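Local coordinates for DNA mismatch repair protein PMS1 (Saccharomyces cerevisiae, PDB 3H4L), which probably binds and hydrolyses ATP through a GHKL-type N-terminal domain while acting in DNA mismatch repair, as other MutL-family proteins do, at residues S81-F86 / A90-L95; G180-N185 / L203-M208; L298-E303 / A345-F350. All blocks are in the same frame, centred on the assembly; numbering follows the deposited sequence.

Contact 1 of 3, residues S81-F86 / A90-L95; sequences SKIAKF and AKVQTL
Phe86 and Ile83 meet Val92 and Gln93 across a short connection, joining the Ile83-Phe86 turn to the end of helix 89-92. The apolar part centres on Val92, which lies obliquely over the Phe86 ring, its CB 4.3 Å above the ring plane and displaced toward the rim. Val92 CG2 reaches Phe86 CB at 4.0 Å; the other methyl, CG1, is modelled too near the ring for its exact place to be trusted. Phe86 CG stands anti to its own carbonyl carbon (chi1 -78°), which swings the ring toward the valine. An alanine here would probably leave the side chain of Val92 without the ring beneath its CB, opening a gap between the turn and helix 89-92. Ile83 adds a looser contact, its CG2 lying 4.2 Å from Val92 CG2. These residues come between the pocket residues Leu74 and Arg98, in the region that forms the ATP lid of GHKL ATPases, consistent with a lid segment folded on itself. Against the CG2 methyl of Ile83, the amide end of Gln93 crosses at a slant: Gln93 OE1 is 3.7 Å from Ile83 CG2, a van der Waals contact, while the same oxygen is hydrogen-bonded to His78 NE2. His78 also touches Ile83, so one histidine borders both partners. Backbone bonds shape the two ends. Phe86 N donates to Ile83 O at 2.9 Å, closing a type I turn. At the end of helix 89-92, Lys91 O takes two bonds from one residue: Thr94 N at 2.9 Å and Thr94 OG1 at 2.6 Å, the hydroxyl arriving in the carbonyl plane on a lone pair at a C=O...O angle of 143°.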
loop_
_atom_site.group_PDB
_atom_site.type_symbol
_atom_site.label_atom_id
_atom_site.label_comp_id
_atom_site.label_asym_id
_atom_site.label_seq_id
_atom_site.Cartn_x
_atom_site.Cartn_y
_atom_site.Cartn_z
ATOM N N SER B 81 12.278 -10.863 42.838
ATOM C CA SER B 81 13.030 -12.098 42.987
ATOM C C SER B 81 14.316 -12.194 42.153
ATOM O O SER B 81 15.353 -12.634 42.657
ATOM C CB SER B 81 12.115 -13.282 42.646
ATOM O OG SER B 81 12.862 -14.469 42.439
ATOM N N LYS B 82 14.255 -11.795 40.884
ATOM C CA LYS B 82 15.424 -11.881 40.013
ATOM C C LYS B 82 16.351 -10.677 40.108
ATOM O O LYS B 82 17.546 -10.786 39.830
ATOM C CB LYS B 82 14.988 -12.098 38.562
ATOM N N ILE B 83 15.812 -9.522 40.482
ATOM C CA ILE B 83 16.647 -8.334 40.616
ATOM C C ILE B 83 17.532 -8.497 41.847
ATOM O O ILE B 83 18.720 -8.175 41.819
ATOM C CB ILE B 83 15.800 -7.058 40.786
ATOM C CG1 ILE B 83 15.017 -6.771 39.504
ATOM C CG2 ILE B 83 16.703 -5.876 41.121
ATOM C CD1 ILE B 83 15.883 -6.507 38.289
ATOM N N ALA B 84 16.941 -9.010 42.922
ATOM C CA ALA B 84 17.657 -9.217 44.179
ATOM C C ALA B 84 18.881 -10.104 44.002
ATOM O O ALA B 84 19.750 -10.149 44.870
ATOM C CB ALA B 84 16.724 -9.828 45.217
ATOM N N LYS B 85 18.942 -10.806 42.878
ATOM C CA LYS B 85 20.058 -11.694 42.587
ATOM C C LYS B 85 21.233 -10.930 41.966
ATOM O O LYS B 85 22.143 -11.528 41.394
ATOM C CB LYS B 85 19.599 -12.824 41.649
ATOM N N PHE B 86 21.204 -9.607 42.065
ATOM C CA PHE B 86 22.290 -8.791 41.527
ATOM C C PHE B 86 22.974 -8.034 42.666
ATOM O O PHE B 86 22.328 -7.630 43.641
ATOM C CB PHE B 86 21.767 -7.784 40.486
ATOM C CG PHE B 86 21.489 -8.383 39.129
ATOM C CD1 PHE B 86 20.304 -9.066 38.878
ATOM C CD2 PHE B 86 22.421 -8.265 38.100
ATOM C CE1 PHE B 86 20.054 -9.618 37.626
ATOM C CE2 PHE B 86 22.179 -8.814 36.842
ATOM C CZ PHE B 86 20.996 -9.491 36.605
ATOM N N ALA B 90 20.624 -1.210 42.334
ATOM C CA ALA B 90 20.369 0.144 41.830
ATOM C C ALA B 90 20.777 0.270 40.364
ATOM O O ALA B 90 20.027 0.802 39.542
ATOM C CB ALA B 90 21.131 1.174 42.669
ATOM N N LYS B 91 21.971 -0.231 40.061
ATOM C CA LYS B 91 22.549 -0.209 38.722
ATOM C C LYS B 91 21.711 -0.958 37.672
ATOM O O LYS B 91 21.271 -0.354 36.690
ATOM C CB LYS B 91 23.963 -0.796 38.787
ATOM C CG LYS B 91 24.733 -0.831 37.479
ATOM C CD LYS B 91 25.214 0.548 37.049
ATOM C CE LYS B 91 26.125 0.428 35.827
ATOM N NZ LYS B 91 26.540 1.744 35.262
ATOM N N VAL B 92 21.489 -2.259 37.871
ATOM C CA VAL B 92 20.708 -3.039 36.909
ATOM C C VAL B 92 19.344 -2.447 36.601
ATOM O O VAL B 92 18.881 -2.527 35.469
ATOM C CB VAL B 92 20.479 -4.510 37.358
ATOM C CG1 VAL B 92 21.744 -5.306 37.180
ATOM C CG2 VAL B 92 20.012 -4.564 38.804
ATOM N N GLN B 93 18.697 -1.853 37.598
ATOM C CA GLN B 93 17.376 -1.271 37.387
ATOM C C GLN B 93 17.377 0.037 36.595
ATOM O O GLN B 93 16.351 0.710 36.509
ATOM C CB GLN B 93 16.647 -1.102 38.731
ATOM C CG GLN B 93 15.750 -2.298 39.067
ATOM C CD GLN B 93 15.311 -2.350 40.522
ATOM O OE1 GLN B 93 14.372 -3.070 40.868
ATOM N NE2 GLN B 93 15.995 -1.603 41.382
ATOM N N THR B 94 18.526 0.392 36.020
ATOM C CA THR B 94 18.638 1.593 35.191
ATOM C C THR B 94 19.124 1.122 33.839
ATOM O O THR B 94 19.354 1.926 32.935
ATOM C CB THR B 94 19.690 2.596 35.697
ATOM O OG1 THR B 94 20.981 1.977 35.672
ATOM C CG2 THR B 94 19.361 3.068 37.103
ATOM N N LEU B 95 19.293 -0.191 33.709
ATOM C CA LEU B 95 19.767 -0.771 32.460
ATOM C C LEU B 95 18.646 -1.422 31.675
ATOM O O LEU B 95 18.895 -2.070 30.658
ATOM C CB LEU B 95 20.862 -1.809 32.729
ATOM C CG LEU B 95 22.103 -1.292 33.464
ATOM C CD1 LEU B 95 23.161 -2.386 33.541
ATOM C CD2 LEU B 95 22.649 -0.077 32.735
#

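Contact 2 of 3, residues G180-N185 / L203-M208; sequences GYAIIN and LILSTM
Ala182 on helix 167-184 packs its methyl onto Thr207 and Leu205, at and just beyond the end of strand 200-206. This is helix-on-sheet packing in the alpha/beta sandwich of a GHKL-type ATPase region: the helix leads into the antiparallel hairpin of strands 189-195 and 200-206, then lies against that hairpin. The apolar contact is small and buried. Ala182 CB touches Thr207 CG2 at 4.1 Å and reaches Leu205 CD2 more loosely at 4.5 Å. With chi1 at 60°, Thr207 OG1 sits between the backbone N and C, and CG2 is turned to the helix; the methyl therefore serves the helix contact while the hydroxyl is hydrogen-bonded to Phe190 N. That pairing settles a buried polar group and fixes the rotation of the threonine. Phe190 is also touched by Ala182 and Tyr181, so the neighbouring strand shares the same packing. Backbone pairing sets how the strand presents its side chains. A classic beta bulge sets Ile204 and Leu205 together opposite Val192 of the neighbouring strand. On its other edge the strand forms a parallel ladder with the second subunit, through Leu203, Leu205 and Ser206, and Leu205 packs on His78 of that subunit; the contact thus backs a sheet that runs on across the dimer interface. Polar bonds also tie down the helix. Tyr181 OH is hydrogen-bonded to Asp35 OD1 on helix 26-39, which carries the nucleotide-pocket residues Glu32 and Asn36. At the C-terminal end, Tyr181 O is gripped twice by Asn185: its backbone N donates at 3.1 Å, and its side-chain ND2 at 2.6 Å with an N-H...O angle of 151°, the nitrogen tilted 17° from the carbonyl plane.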
loop_
_atom_site.group_PDB
_atom_site.type_symbol
_atom_site.label_atom_id
_atom_site.label_comp_id
_atom_site.label_asym_id
_atom_site.label_seq_id
_atom_site.Cartn_x
_atom_site.Cartn_y
_atom_site.Cartn_z
ATOM N N GLY B 180 -3.126 8.926 12.422
ATOM C CA GLY B 180 -3.140 9.831 13.561
ATOM C C GLY B 180 -1.749 10.345 13.929
ATOM O O GLY B 180 -1.538 11.539 14.137
ATOM N N TYR B 181 -0.783 9.442 14.004
ATOM C CA TYR B 181 0.569 9.835 14.352
ATOM C C TYR B 181 1.181 10.733 13.277
ATOM O O TYR B 181 1.912 11.678 13.574
ATOM C CB TYR B 181 1.443 8.593 14.519
ATOM C CG TYR B 181 1.315 7.861 15.841
ATOM C CD1 TYR B 181 1.911 8.365 16.997
ATOM C CD2 TYR B 181 0.658 6.624 15.918
ATOM C CE1 TYR B 181 1.868 7.661 18.187
ATOM C CE2 TYR B 181 0.608 5.914 17.100
ATOM C CZ TYR B 181 1.218 6.434 18.236
ATOM O OH TYR B 181 1.190 5.720 19.423
ATOM N N ALA B 182 0.875 10.436 12.019
ATOM C CA ALA B 182 1.434 11.189 10.901
ATOM C C ALA B 182 0.864 12.588 10.728
ATOM O O ALA B 182 1.565 13.497 10.279
ATOM C CB ALA B 182 1.253 10.405 9.608
ATOM N N ILE B 183 -0.403 12.774 11.064
ATOM C CA ILE B 183 -0.979 14.090 10.895
ATOM C C ILE B 183 -0.467 15.107 11.914
ATOM O O ILE B 183 -0.276 16.276 11.583
ATOM C CB ILE B 183 -2.504 14.029 10.947
ATOM C CG1 ILE B 183 -3.012 13.208 9.763
ATOM C CG2 ILE B 183 -3.087 15.433 10.911
ATOM C CD1 ILE B 183 -4.500 13.025 9.745
ATOM N N ILE B 184 -0.216 14.671 13.143
ATOM C CA ILE B 184 0.251 15.597 14.161
ATOM C C ILE B 184 1.765 15.756 14.208
ATOM O O ILE B 184 2.267 16.801 14.608
ATOM C CB ILE B 184 -0.223 15.173 15.556
ATOM C CG1 ILE B 184 0.021 16.305 16.563
ATOM C CG2 ILE B 184 0.523 13.930 15.999
ATOM C CD1 ILE B 184 -0.831 17.553 16.331
ATOM N N ASN B 185 2.497 14.729 13.799
ATOM C CA ASN B 185 3.952 14.797 13.836
ATOM C C ASN B 185 4.609 15.340 12.570
ATOM O O ASN B 185 5.211 14.602 11.784
ATOM C CB ASN B 185 4.521 13.431 14.197
ATOM C CG ASN B 185 4.201 13.040 15.623
ATOM O OD1 ASN B 185 4.734 13.618 16.570
ATOM N ND2 ASN B 185 3.315 12.067 15.787
ATOM N N LEU B 203 3.201 0.719 -1.743
ATOM C CA LEU B 203 3.304 1.868 -0.862
ATOM C C LEU B 203 1.918 2.121 -0.302
ATOM O O LEU B 203 0.932 2.106 -1.040
ATOM C CB LEU B 203 3.799 3.099 -1.607
ATOM C CG LEU B 203 3.816 4.374 -0.755
ATOM C CD1 LEU B 203 4.963 4.329 0.231
ATOM C CD2 LEU B 203 3.960 5.577 -1.652
ATOM N N ILE B 204 1.849 2.339 1.007
ATOM C CA ILE B 204 0.581 2.576 1.678
ATOM C C ILE B 204 0.396 4.033 2.109
ATOM O O ILE B 204 -0.657 4.616 1.863
ATOM C CB ILE B 204 0.444 1.677 2.920
ATOM C CG1 ILE B 204 0.616 0.203 2.529
ATOM C CG2 ILE B 204 -0.897 1.906 3.574
ATOM C CD1 ILE B 204 -0.463 -0.346 1.617
ATOM N N LEU B 205 1.413 4.615 2.748
ATOM C CA LEU B 205 1.336 6.004 3.215
ATOM C C LEU B 205 2.701 6.687 3.251
ATOM O O LEU B 205 3.736 6.033 3.433
ATOM C CB LEU B 205 0.696 6.057 4.612
ATOM C CG LEU B 205 0.603 7.369 5.413
ATOM C CD1 LEU B 205 -0.553 7.275 6.422
ATOM C CD2 LEU B 205 1.918 7.647 6.144
ATOM N N SER B 206 2.695 8.009 3.081
ATOM C CA SER B 206 3.929 8.782 3.113
ATOM C C SER B 206 3.713 10.269 3.360
ATOM O O SER B 206 2.837 10.884 2.753
ATOM C CB SER B 206 4.698 8.615 1.806
ATOM O OG SER B 206 5.922 9.325 1.864
ATOM N N THR B 207 4.507 10.836 4.261
ATOM C CA THR B 207 4.430 12.259 4.548
ATOM C C THR B 207 5.839 12.820 4.474
ATOM O O THR B 207 6.817 12.102 4.667
ATOM C CB THR B 207 3.838 12.566 5.952
ATOM O OG1 THR B 207 4.644 11.963 6.970
ATOM C CG2 THR B 207 2.416 12.056 6.053
ATOM N N MET B 208 5.939 14.109 4.186
ATOM C CA MET B 208 7.229 14.771 4.072
ATOM C C MET B 208 7.691 15.298 5.425
ATOM O O MET B 208 6.880 15.733 6.245
ATOM C CB MET B 208 7.135 15.931 3.075
ATOM C CG MET B 208 6.815 15.511 1.650
ATOM S SD MET B 208 8.135 14.496 0.954
ATOM C CE MET B 208 7.559 12.808 1.380
#

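Contact 3 of 3, residues L298-E303 / A345-F350; sequences LKCCNE and AVIDIF
The thiols of Cys300 and Cys301 both meet the rim of the Phe350 ring, joining helices 295-306 and 343-362 in the S5-type domain of this MutL-family protein. The two helices run nearly parallel, with segment axes 10.3 Å apart at -22°, and both pack on the four-stranded sheet: Leu298 touches Ile285, and Phe350 touches Leu236. Phe350 CG is anti to its backbone N (chi1 177°), which carries the ring across to the cysteine helix, where its edge meets both sulfurs. Cys300 SG, likewise anti to its N, lies in the ring plane and 3.8 Å from Phe350 CD2. The neighbouring thiol, Cys301 SG, sits farther along the same rim, 4.0 Å from both Phe350 CE2 and CZ. Each sulfur is 5.1 Å from the ring centroid and roughly 80° off its normal, so these sulfur-aromatic contacts address ring hydrogens rather than the pi face. Ile347, one turn before Phe350, flanks Cys300 more loosely. Its CG2 is 4.4 Å from Cys300 CB, and its carbonyl O lies 3.8 Å from Cys300 SG, a distance of packing only.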
loop_
_atom_site.group_PDB
_atom_site.type_symbol
_atom_site.label_atom_id
_atom_site.label_comp_id
_atom_site.label_asym_id
_atom_site.label_seq_id
_atom_site.Cartn_x
_atom_site.Cartn_y
_atom_site.Cartn_z
ATOM N N LEU B 298 -14.787 14.583 22.601
ATOM C CA LEU B 298 -15.363 14.257 21.303
ATOM C C LEU B 298 -16.874 14.391 21.402
ATOM O O LEU B 298 -17.510 14.978 20.521
ATOM C CB LEU B 298 -14.987 12.839 20.863
ATOM C CG LEU B 298 -13.623 12.692 20.188
ATOM C CD1 LEU B 298 -13.483 11.280 19.650
ATOM C CD2 LEU B 298 -13.488 13.699 19.055
ATOM N N LYS B 299 -17.445 13.853 22.478
ATOM C CA LYS B 299 -18.882 13.945 22.673
ATOM C C LYS B 299 -19.258 15.408 22.506
ATOM O O LYS B 299 -20.157 15.744 21.737
ATOM C CB LYS B 299 -19.262 13.456 24.064
ATOM N N CYS B 300 -18.548 16.281 23.214
ATOM C CA CYS B 300 -18.819 17.706 23.124
ATOM C C CYS B 300 -18.742 18.192 21.674
ATOM O O CYS B 300 -19.641 18.894 21.202
ATOM C CB CYS B 300 -17.838 18.492 23.995
ATOM S SG CYS B 300 -18.131 20.279 23.961
ATOM N N CYS B 301 -17.679 17.817 20.969
ATOM C CA CYS B 301 -17.507 18.214 19.575
ATOM C C CYS B 301 -18.744 17.826 18.775
ATOM O O CYS B 301 -19.352 18.656 18.105
ATOM C CB CYS B 301 -16.281 17.514 18.971
ATOM S SG CYS B 301 -14.749 18.477 18.828
ATOM N N ASN B 302 -19.110 16.552 18.860
ATOM C CA ASN B 302 -20.260 16.020 18.141
ATOM C C ASN B 302 -21.572 16.749 18.391
ATOM O O ASN B 302 -22.260 17.130 17.446
ATOM C CB ASN B 302 -20.436 14.534 18.462
ATOM C CG ASN B 302 -19.302 13.685 17.915
ATOM O OD1 ASN B 302 -18.975 13.754 16.727
ATOM N ND2 ASN B 302 -18.704 12.870 18.778
ATOM N N GLU B 303 -21.925 16.942 19.655
ATOM C CA GLU B 303 -23.179 17.612 19.977
ATOM C C GLU B 303 -23.212 19.047 19.450
ATOM O O GLU B 303 -24.147 19.435 18.740
ATOM C CB GLU B 303 -23.416 17.584 21.489
ATOM C CG GLU B 303 -22.463 18.423 22.302
ATOM C CD GLU B 303 -22.453 18.011 23.755
ATOM O OE1 GLU B 303 -21.859 18.742 24.581
ATOM O OE2 GLU B 303 -23.034 16.945 24.065
ATOM N N ALA B 345 -14.894 22.368 33.666
ATOM C CA ALA B 345 -14.874 23.745 33.190
ATOM C C ALA B 345 -14.408 23.743 31.736
ATOM O O ALA B 345 -15.072 24.296 30.862
ATOM C CB ALA B 345 -13.934 24.582 34.042
ATOM N N VAL B 346 -13.265 23.113 31.483
ATOM C CA VAL B 346 -12.719 23.023 30.131
ATOM C C VAL B 346 -13.832 22.658 29.150
ATOM O O VAL B 346 -14.114 23.391 28.204
ATOM C CB VAL B 346 -11.621 21.932 30.036
ATOM C CG1 VAL B 346 -11.130 21.814 28.603
ATOM C CG2 VAL B 346 -10.465 22.262 30.963
ATOM N N ILE B 347 -14.462 21.518 29.391
ATOM C CA ILE B 347 -15.538 21.043 28.538
ATOM C C ILE B 347 -16.575 22.130 28.235
ATOM O O ILE B 347 -17.100 22.204 27.124
ATOM C CB ILE B 347 -16.247 19.832 29.191
ATOM C CG1 ILE B 347 -15.220 18.723 29.467
ATOM C CG2 ILE B 347 -17.357 19.318 28.277
ATOM C CD1 ILE B 347 -15.746 17.565 30.314
ATOM N N ASP B 348 -16.859 22.980 29.217
ATOM C CA ASP B 348 -17.847 24.042 29.043
ATOM C C ASP B 348 -17.341 25.257 28.275
ATOM O O ASP B 348 -18.061 25.823 27.445
ATOM C CB ASP B 348 -18.383 24.483 30.408
ATOM C CG ASP B 348 -19.191 23.397 31.087
ATOM O OD1 ASP B 348 -20.272 23.046 30.557
ATOM O OD2 ASP B 348 -18.744 22.889 32.139
ATOM N N ILE B 349 -16.111 25.666 28.560
ATOM C CA ILE B 349 -15.533 26.812 27.875
ATOM C C ILE B 349 -15.262 26.450 26.419
ATOM O O ILE B 349 -15.305 27.306 25.538
ATOM C CB ILE B 349 -14.233 27.278 28.572
ATOM C CG1 ILE B 349 -14.588 27.905 29.926
ATOM C CG2 ILE B 349 -13.477 28.259 27.687
ATOM C CD1 ILE B 349 -13.435 28.603 30.618
ATOM N N PHE B 350 -15.001 25.172 26.173
ATOM C CA PHE B 350 -14.750 24.701 24.822
ATOM C C PHE B 350 -16.071 24.655 24.052
ATOM O O PHE B 350 -16.179 25.173 22.935
ATOM C CB PHE B 350 -14.129 23.298 24.853
ATOM C CG PHE B 350 -13.903 22.709 23.486
ATOM C CD1 PHE B 350 -12.877 23.182 22.672
ATOM C CD2 PHE B 350 -14.756 21.730 22.987
ATOM C CE1 PHE B 350 -12.711 22.690 21.379
ATOM C CE2 PHE B 350 -14.601 21.231 21.692
ATOM C CZ PHE B 350 -13.578 21.710 20.887
#

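How the contacts relate
From the N terminus, contact 1 comes first and closes the shortest loop, the three residues between 81-86 and 90-95 in the probable ATP lid. Contact 2 ties helix 167-184 to strand 200-206, the outermost strand of the eight-stranded sheet within this chain, closing over residues 186-202. Contact 3 comes last and spans 304-344, bringing together two helices of the S5-type domain. The three stand in series; none nests in or crosses another. Contacts 1 and 2 lie on opposite sides of the chain's centre, their own centres 39 Å apart, whereas contacts 2 and 3 come within about 12 Å at their nearest atoms without touching.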